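Local coordinates for putative uncharacterized protein F9E10.5 (Arabidopsis thaliana, PDB 3AG7) that serves as the auxilin-like J domain of JAC1, whose co-chaperone activity is required for chloroplast photorelocation movement, at residues Arg16-Gly21 / Ser31-Ile36; Asn25-Leu30 / Asp98-Leu103. One frame throughout, in Å; residues are numbered along the deposited sequence.

Overall arrangement
Both contacts hold short parts of an auxilin-like J domain around helix 26-30. Interaction 1 ties the end of helix 5-19 to residues 31-36, just after helix 26-30; interaction 2 sets the first turn of that short helix against the end of helix 80-100. Their segments alternate along the chain and their centres lie about 14 Å apart. They meet where Trp18 CZ2 comes within 3.6 Å of Leu29 O, a packing contact. Interaction 1 is the more central, about 8 Å from the centre of the chain against about 12 Å for interaction 2. Neither includes the HPD motif, the J-domain signature that follows helix 54-68.

Interaction 1 of 2, residues Arg16-Gly21 / Ser31-Ile36; sequences RKWSSG and STLQYI
Trp18 reaches from the last turn of helix 5-19 to Ile36 and Thr32, and nearly all of the contact is made by its indole. At the root, CB of Trp18 lies 3.9 Å from CD1 of Ile36. CG stands anti to the backbone N (chi1 174°), which carries the indole away from its own helix and onto the 31-36 segment. CG and CD2 then meet CB of Ile36, and the six-membered ring receives CG2 of Ile36 over its face: this methyl is 3.5 Å from the ring centroid and close to the ring normal, a CH-pi contact. The two side chains cross at about a right angle; CG2 of Ile36 lies over the ring, and the other branch carries CD1 to the root of Trp18.

An additional helix before the J-domain core is a feature of auxilin-type proteins, and this tryptophan joins that helix to the loop between helices 26-30 and 54-68. Along the pyrrole side, CD1 of Trp18 packs 4.0 Å from CB of Tyr35. NE1 donates to Thr32 O at 2.9 Å in a bent bond (146° at the hydrogen), approaching from above the carbonyl plane. Tyr35 N reaches the same oxygen from the opposite face, so two donors grip it. Thr32 OG1, hydrogen-bonded to Ser28 O and Lys22 NZ, lies 3.4 Å from CZ2 of Trp18. Lys22 also forms a cation-pi contact with the indole. At the tip, CH2 of Trp18 touches CD2 of Leu33 at 3.9 Å. Beside the indole, a water accepts from Lys17 NZ at 2.8 Å and donates to Tyr35 O, giving the two segments a second polar link.

Interaction 2 of 2, residues Asn25-Leu30 / Asp98-Leu103; sequences NIRSLL and DHFNTL
The Phe100 ring and the Arg27 guanidinium stand nearly upright to each other, their planes 76° apart. NH2 of Arg27 lies at the ring's edge, near its plane, 3.9 Å from CE1 of Phe100, and NH1 is 4.1 Å from CD1 of the same ring; an edge approach of this kind is not a cation-pi stack. CG2 of Ile26 approaches the ring at a slant, 3.9 Å from CG and 3.8 Å from CB of Phe100.

The contact belongs to the helical core of the J domain, where helix 26-30 leans on the C-terminal end of the long helix 80-100. Val57 of helix 54-68 touches Ile26, Arg27 and Phe100 alike, bringing a third helix into the cluster. Ile26 also packs on Ala96 and Leu93, one and two turns before Phe100 on helix 80-100. With its CG anti to the backbone N (chi1 168°), Phe100 turns its ring toward helix 26-30.

Arg27 is extended from CG to NE, and this length sets its guanidinium at the rim of the ring, where NE donates to Met51 O and NH2 to Ile52 O. Two bonds from one planar group restrict its rotation, so the group beside Phe100 is positioned by the loop before helix 54-68. Asn25 is the N-cap of helix 26-30: its OD1 accepts from Ser28 N at 2.8 Å with an N-H...O angle of 162°, the donor lying above the plane of the amide.

Interaction 1 of 2, residues Arg16-Gly21 / Ser31-Ile36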
ATOM      1  N   ARG A  16       7.612   8.554   0.393  1.00 14.42           N
ATOM      2  CA  ARG A  16       7.417   9.807  -0.384  1.00 15.07           C
ATOM      3  C   ARG A  16       7.845   9.657  -1.836  1.00 14.22           C
ATOM      4  O   ARG A  16       7.124  10.094  -2.742  1.00 16.91           O
ATOM      5  CB  ARG A  16       8.161  10.994   0.248  1.00 14.72           C
ATOM      6  CG  ARG A  16       7.425  11.643   1.415  1.00 20.91           C
ATOM      7  CD  ARG A  16       8.194  12.882   1.927  1.00 25.70           C
ATOM      8  NE  ARG A  16       9.647  12.694   2.056  1.00 31.74           N
ATOM      9  CZ  ARG A  16      10.284  12.565   3.226  1.00 27.47           C
ATOM     10  NH1 ARG A  16       9.604  12.589   4.345  1.00 23.70           N
ATOM     11  NH2 ARG A  16      11.592  12.406   3.272  1.00 29.65           N
ATOM     12  N   LYS A  17       8.989   9.018  -2.062  1.00 13.03           N
ATOM     13  CA  LYS A  17       9.545   8.851  -3.398  1.00 15.35           C
ATOM     14  C   LYS A  17       8.634   7.887  -4.149  1.00 15.99           C
ATOM     15  O   LYS A  17       8.248   8.153  -5.280  1.00 15.45           O
ATOM     16  CB  LYS A  17      10.995   8.354  -3.340  1.00 17.33           C
ATOM     17  CG  LYS A  17      11.559   7.822  -4.646  1.00 23.85           C
ATOM     18  CD  LYS A  17      12.776   6.883  -4.437  1.00 30.05           C
ATOM     19  CE  LYS A  17      12.497   5.651  -3.528  1.00 34.50           C
ATOM     20  NZ  LYS A  17      11.168   4.917  -3.680  1.00 32.65           N
ATOM     21  N   TRP A  18       8.193   6.838  -3.461  1.00 12.50           N
ATOM     22  CA  TRP A  18       7.326   5.846  -4.106  1.00 12.01           C
ATOM     23  C   TRP A  18       5.949   6.412  -4.494  1.00 11.73           C
ATOM     24  O   TRP A  18       5.427   6.127  -5.580  1.00 12.78           O
ATOM     25  CB  TRP A  18       7.229   4.592  -3.254  1.00  9.77           C
ATOM     26  CG  TRP A  18       6.222   3.577  -3.802  1.00 10.46           C
ATOM     27  CD1 TRP A  18       6.439   2.653  -4.785  1.00 11.97           C
ATOM     28  CD2 TRP A  18       4.892   3.385  -3.357  1.00 13.20           C
ATOM     29  NE1 TRP A  18       5.297   1.939  -5.020  1.00 11.94           N
ATOM     30  CE2 TRP A  18       4.326   2.368  -4.152  1.00 10.65           C
ATOM     31  CE3 TRP A  18       4.110   3.988  -2.370  1.00 11.11           C
ATOM     32  CZ2 TRP A  18       3.017   1.923  -3.968  1.00 11.50           C
ATOM     33  CZ3 TRP A  18       2.818   3.585  -2.221  1.00 13.75           C
ATOM     34  CH2 TRP A  18       2.282   2.558  -3.006  1.00 10.37           C
ATOM     35  N   SER A  19       5.376   7.251  -3.651  1.00 10.86           N
ATOM     36  CA  SER A  19       4.001   7.630  -3.826  1.00 13.43           C
ATOM     37  C   SER A  19       3.881   8.858  -4.719  1.00 14.25           C
ATOM     38  O   SER A  19       2.775   9.223  -5.138  1.00 15.07           O
ATOM     39  CB  SER A  19       3.326   7.889  -2.478  1.00 13.97           C
ATOM     40  OG  SER A  19       3.908   8.999  -1.781  1.00 17.16           O
ATOM     41  N   SER A  20       5.016   9.514  -4.959  1.00 13.57           N
ATOM     42  CA  SER A  20       5.013  10.778  -5.734  1.00 13.45           C
ATOM     43  C   SER A  20       4.326  10.608  -7.073  1.00 14.73           C
ATOM     44  O   SER A  20       4.713   9.748  -7.872  1.00 14.11           O
ATOM     45  CB  SER A  20       6.425  11.252  -6.027  1.00 15.49           C
ATOM     46  OG  SER A  20       6.348  12.539  -6.628  1.00 15.16           O
ATOM     47  N   GLY A  21       3.349  11.474  -7.328  1.00 13.51           N
ATOM     48  CA  GLY A  21       2.607  11.475  -8.601  1.00 15.81           C
ATOM     49  C   GLY A  21       1.653  10.302  -8.711  1.00 16.79           C
ATOM     50  O   GLY A  21       1.082  10.062  -9.785  1.00 16.45           O
ATOM     51  N   SER A  31      -0.728  -1.126  -8.719  1.00  8.78           N
ATOM     52  CA  SER A  31       0.118  -1.661  -9.782  1.00 10.53           C
ATOM     53  C   SER A  31       1.628  -1.543  -9.455  1.00 11.15           C
ATOM     54  O   SER A  31       2.475  -2.070 -10.204  1.00 10.63           O
ATOM     55  CB  SER A  31      -0.186  -0.983 -11.137  1.00  9.17           C
ATOM     56  OG  SER A  31       0.217   0.366 -11.105  1.00 10.65           O
ATOM     57  N   THR A  32       1.959  -0.840  -8.381  1.00  8.33           N
ATOM     58  CA  THR A  32       3.364  -0.623  -7.998  1.00  9.79           C
ATOM     59  C   THR A  32       3.694  -0.985  -6.529  1.00 10.80           C
ATOM     60  O   THR A  32       4.801  -0.712  -6.060  1.00 11.12           O
ATOM     61  CB  THR A  32       3.830   0.840  -8.226  1.00 10.64           C
ATOM     62  OG1 THR A  32       3.060   1.755  -7.407  1.00 12.60           O
ATOM     63  CG2 THR A  32       3.760   1.208  -9.710  1.00 12.80           C
ATOM     64  N   LEU A  33       2.802  -1.716  -5.859  1.00 10.87           N
ATOM     65  CA  LEU A  33       3.056  -2.101  -4.463  1.00 12.16           C
ATOM     66  C   LEU A  33       4.310  -2.936  -4.255  1.00 13.00           C
ATOM     67  O   LEU A  33       4.894  -2.891  -3.179  1.00 11.79           O
ATOM     68  CB  LEU A  33       1.860  -2.839  -3.853  1.00 12.88           C
ATOM     69  CG  LEU A  33       0.740  -1.950  -3.301  1.00 12.04           C
ATOM     70  CD1 LEU A  33      -0.379  -2.866  -2.883  1.00 15.16           C
ATOM     71  CD2 LEU A  33       1.219  -1.107  -2.109  1.00 12.72           C
ATOM     72  N   GLN A  34       4.754  -3.638  -5.294  1.00 13.13           N
ATOM     73  CA  GLN A  34       5.910  -4.542  -5.197  1.00 14.09           C
ATOM     74  C   GLN A  34       7.194  -3.739  -5.038  1.00 14.55           C
ATOM     75  O   GLN A  34       8.234  -4.279  -4.654  1.00 15.05           O
ATOM     76  CB  GLN A  34       5.971  -5.478  -6.421  1.00 13.63           C
ATOM     77  CG  GLN A  34       6.174  -4.777  -7.745  1.00 15.27           C
ATOM     78  CD  GLN A  34       4.864  -4.493  -8.479  1.00 15.18           C
ATOM     79  OE1 GLN A  34       3.900  -3.977  -7.904  1.00 14.56           O
ATOM     80  NE2 GLN A  34       4.833  -4.827  -9.781  1.00 17.08           N
ATOM     81  N   TYR A  35       7.083  -2.437  -5.283  1.00 12.29           N
ATOM     82  CA  TYR A  35       8.238  -1.541  -5.208  1.00 13.14           C
ATOM     83  C   TYR A  35       8.319  -0.842  -3.853  1.00 12.83           C
ATOM     84  O   TYR A  35       9.260  -0.112  -3.597  1.00 14.37           O
ATOM     85  CB  TYR A  35       8.212  -0.524  -6.340  1.00 13.57           C
ATOM     86  CG  TYR A  35       8.400  -1.174  -7.694  1.00 17.24           C
ATOM     87  CD1 TYR A  35       9.638  -1.688  -8.063  1.00 23.21           C
ATOM     88  CD2 TYR A  35       7.333  -1.318  -8.562  1.00 19.38           C
ATOM     89  CE1 TYR A  35       9.814  -2.310  -9.278  1.00 27.93           C
ATOM     90  CE2 TYR A  35       7.494  -1.945  -9.777  1.00 24.26           C
ATOM     91  CZ  TYR A  35       8.731  -2.437 -10.131  1.00 31.15           C
ATOM     92  OH  TYR A  35       8.896  -3.050 -11.358  1.00 37.76           O
ATOM     93  N   ILE A  36       7.344  -1.061  -2.979  1.00 12.25           N
ATOM     94  CA  ILE A  36       7.386  -0.446  -1.640  1.00 13.19           C
ATOM     95  C   ILE A  36       7.274  -1.506  -0.537  1.00 15.78           C
ATOM     96  O   ILE A  36       7.880  -1.378   0.534  1.00 15.11           O
ATOM     97  CB  ILE A  36       6.332   0.709  -1.485  1.00 11.99           C
ATOM     98  CG1 ILE A  36       6.536   1.534  -0.194  1.00 12.70           C
ATOM     99  CG2 ILE A  36       4.924   0.215  -1.561  1.00  9.74           C
ATOM    100  CD1 ILE A  36       7.848   2.312  -0.166  1.00 14.32           C
TER
HETATM  101  O   HOH W   1      10.258   2.377  -4.232  1.00 26.59           O

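Interaction 2 of 2, residues Asn25-Leu30 / Asp98-Leu103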
ATOM      1  N   ASN A  25      -4.623   7.898  -6.692  1.00 10.85           N
ATOM      2  CA  ASN A  25      -4.906   7.060  -7.854  1.00 11.64           C
ATOM      3  C   ASN A  25      -4.731   5.594  -7.528  1.00  9.73           C
ATOM      4  O   ASN A  25      -3.607   5.129  -7.383  1.00 10.91           O
ATOM      5  CB  ASN A  25      -3.996   7.433  -9.028  1.00 11.03           C
ATOM      6  CG  ASN A  25      -4.361   6.673 -10.271  1.00 15.58           C
ATOM      7  OD1 ASN A  25      -4.406   5.452 -10.246  1.00 10.70           O
ATOM      8  ND2 ASN A  25      -4.726   7.389 -11.335  1.00 14.40           N
ATOM      9  N   ILE A  26      -5.838   4.851  -7.426  1.00  9.69           N
ATOM     10  CA  ILE A  26      -5.753   3.541  -6.767  1.00 10.13           C
ATOM     11  C   ILE A  26      -4.972   2.570  -7.636  1.00 10.08           C
ATOM     12  O   ILE A  26      -4.228   1.723  -7.128  1.00  7.83           O
ATOM     13  CB  ILE A  26      -7.154   2.956  -6.407  1.00  9.49           C
ATOM     14  CG1 ILE A  26      -7.067   1.719  -5.490  1.00 12.18           C
ATOM     15  CG2 ILE A  26      -7.906   2.527  -7.688  1.00 10.15           C
ATOM     16  CD1 ILE A  26      -6.273   1.898  -4.200  1.00 13.51           C
ATOM     17  N   ARG A  27      -5.137   2.679  -8.946  1.00 10.22           N
ATOM     18  CA  ARG A  27      -4.398   1.777  -9.828  1.00 10.06           C
ATOM     19  C   ARG A  27      -2.902   2.080  -9.825  1.00 11.04           C
ATOM     20  O   ARG A  27      -2.060   1.171  -9.928  1.00 11.00           O
ATOM     21  CB  ARG A  27      -4.941   1.896 -11.243  1.00  9.02           C
ATOM     22  CG  ARG A  27      -6.331   1.348 -11.380  1.00  8.95           C
ATOM     23  CD  ARG A  27      -6.813   1.617 -12.798  1.00  8.49           C
ATOM     24  NE  ARG A  27      -8.171   1.114 -13.036  1.00 10.20           N
ATOM     25  CZ  ARG A  27      -9.272   1.845 -12.899  1.00 12.48           C
ATOM     26  NH1 ARG A  27      -9.208   3.080 -12.402  1.00 11.77           N
ATOM     27  NH2 ARG A  27     -10.464   1.324 -13.195  1.00 15.73           N
ATOM     28  N   SER A  28      -2.547   3.362  -9.749  1.00  9.95           N
ATOM     29  CA  SER A  28      -1.107   3.727  -9.697  1.00  9.73           C
ATOM     30  C   SER A  28      -0.408   3.113  -8.475  1.00 10.09           C
ATOM     31  O   SER A  28       0.740   2.635  -8.574  1.00 10.34           O
ATOM     32  CB  SER A  28      -0.931   5.249  -9.652  1.00 11.47           C
ATOM     33  OG  SER A  28      -1.333   5.873 -10.877  1.00 10.38           O
ATOM     34  N   LEU A  29      -1.099   3.141  -7.341  1.00 11.50           N
ATOM     35  CA  LEU A  29      -0.571   2.539  -6.092  1.00  9.30           C
ATOM     36  C   LEU A  29      -0.605   1.017  -6.167  1.00  8.75           C
ATOM     37  O   LEU A  29       0.415   0.376  -5.948  1.00  9.87           O
ATOM     38  CB  LEU A  29      -1.371   2.998  -4.883  1.00  9.53           C
ATOM     39  CG  LEU A  29      -1.391   4.518  -4.645  1.00 11.33           C
ATOM     40  CD1 LEU A  29      -2.395   4.839  -3.530  1.00 11.71           C
ATOM     41  CD2 LEU A  29       0.035   5.101  -4.335  1.00 10.23           C
ATOM     42  N   LEU A  30      -1.752   0.444  -6.517  1.00  9.14           N
ATOM     43  CA  LEU A  30      -1.882  -1.037  -6.559  1.00  7.57           C
ATOM     44  C   LEU A  30      -0.897  -1.721  -7.547  1.00  9.31           C
ATOM     45  O   LEU A  30      -0.322  -2.768  -7.227  1.00  9.51           O
ATOM     46  CB  LEU A  30      -3.314  -1.485  -6.889  1.00 10.35           C
ATOM     47  CG  LEU A  30      -4.407  -1.183  -5.855  1.00  9.13           C
ATOM     48  CD1 LEU A  30      -5.824  -1.470  -6.470  1.00 11.82           C
ATOM     49  CD2 LEU A  30      -4.144  -1.981  -4.564  1.00 14.42           C
ATOM     50  N   ASP A  98     -11.243   5.763  -1.837  1.00 10.93           N
ATOM     51  CA  ASP A  98     -12.400   6.641  -1.785  1.00 13.49           C
ATOM     52  C   ASP A  98     -12.573   7.472  -3.070  1.00 13.27           C
ATOM     53  O   ASP A  98     -13.684   7.661  -3.528  1.00 12.47           O
ATOM     54  CB  ASP A  98     -12.323   7.529  -0.541  1.00 12.85           C
ATOM     55  CG  ASP A  98     -13.550   8.384  -0.398  1.00 23.07           C
ATOM     56  OD1 ASP A  98     -14.563   7.891   0.165  1.00 32.65           O
ATOM     57  OD2 ASP A  98     -13.510   9.511  -0.912  1.00 25.14           O
ATOM     58  N   HIS A  99     -11.471   7.956  -3.643  1.00 12.28           N
ATOM     59  CA  HIS A  99     -11.513   8.649  -4.938  1.00 13.89           C
ATOM     60  C   HIS A  99     -11.991   7.739  -6.074  1.00 12.72           C
ATOM     61  O   HIS A  99     -12.839   8.128  -6.867  1.00 12.87           O
ATOM     62  CB  HIS A  99     -10.119   9.219  -5.257  1.00 15.20           C
ATOM     63  CG  HIS A  99     -10.037   9.976  -6.543  1.00 20.51           C
ATOM     64  ND1 HIS A  99     -10.406  11.304  -6.649  1.00 29.18           N
ATOM     65  CD2 HIS A  99      -9.554   9.619  -7.758  1.00 26.96           C
ATOM     66  CE1 HIS A  99     -10.184  11.719  -7.884  1.00 30.28           C
ATOM     67  NE2 HIS A  99      -9.667  10.718  -8.576  1.00 29.73           N
ATOM     68  N   PHE A 100     -11.460   6.525  -6.144  1.00 10.61           N
ATOM     69  CA  PHE A 100     -11.895   5.537  -7.136  1.00 11.00           C
ATOM     70  C   PHE A 100     -13.419   5.354  -7.136  1.00 13.07           C
ATOM     71  O   PHE A 100     -14.061   5.309  -8.215  1.00 12.11           O
ATOM     72  CB  PHE A 100     -11.178   4.186  -6.885  1.00 10.77           C
ATOM     73  CG  PHE A 100     -11.759   3.028  -7.666  1.00  6.57           C
ATOM     74  CD1 PHE A 100     -11.599   2.956  -9.046  1.00 14.90           C
ATOM     75  CD2 PHE A 100     -12.520   2.026  -7.019  1.00 11.08           C
ATOM     76  CE1 PHE A 100     -12.182   1.878  -9.775  1.00 14.12           C
ATOM     77  CE2 PHE A 100     -13.124   0.990  -7.741  1.00 15.55           C
ATOM     78  CZ  PHE A 100     -12.959   0.927  -9.127  1.00 14.95           C
ATOM     79  N   ASN A 101     -13.995   5.219  -5.948  1.00 11.44           N
ATOM     80  CA  ASN A 101     -15.410   4.889  -5.808  1.00 14.00           C
ATOM     81  C   ASN A 101     -16.332   6.064  -6.094  1.00 14.36           C
ATOM     82  O   ASN A 101     -17.542   5.907  -6.122  1.00 14.45           O
ATOM     83  CB  ASN A 101     -15.712   4.279  -4.442  1.00 14.51           C
ATOM     84  CG  ASN A 101     -15.377   2.807  -4.378  1.00 18.25           C
ATOM     85  OD1 ASN A 101     -15.940   1.994  -5.116  1.00 22.45           O
ATOM     86  ND2 ASN A 101     -14.417   2.460  -3.541  1.00 18.37           N
ATOM     87  N   THR A 102     -15.754   7.230  -6.372  1.00 15.18           N
ATOM     88  CA  THR A 102     -16.538   8.417  -6.707  1.00 13.50           C
ATOM     89  C   THR A 102     -16.057   9.028  -8.027  1.00 15.94           C
ATOM     90  O   THR A 102     -16.741   8.912  -9.032  1.00 16.57           O
ATOM     91  CB  THR A 102     -16.514   9.468  -5.588  1.00 14.71           C
ATOM     92  OG1 THR A 102     -15.148   9.837  -5.334  1.00 15.58           O
ATOM     93  CG2 THR A 102     -17.105   8.899  -4.292  1.00 12.19           C
ATOM     94  N   LEU A 103     -14.876   9.647  -8.031  1.00 19.65           N
ATOM     95  CA  LEU A 103     -14.353  10.378  -9.205  1.00 21.81           C
ATOM     96  C   LEU A 103     -13.639   9.502 -10.277  1.00 24.12           C
ATOM     97  O   LEU A 103     -13.789   9.729 -11.481  1.00 23.07           O
ATOM     98  CB  LEU A 103     -13.412  11.498  -8.732  1.00 23.72           C
ATOM     99  CG  LEU A 103     -14.158  12.546  -7.904  1.00 21.72           C
ATOM    100  CD1 LEU A 103     -13.259  13.595  -7.302  1.00 25.86           C
ATOM    101  CD2 LEU A 103     -15.188  13.188  -8.787  1.00 25.12           C
TER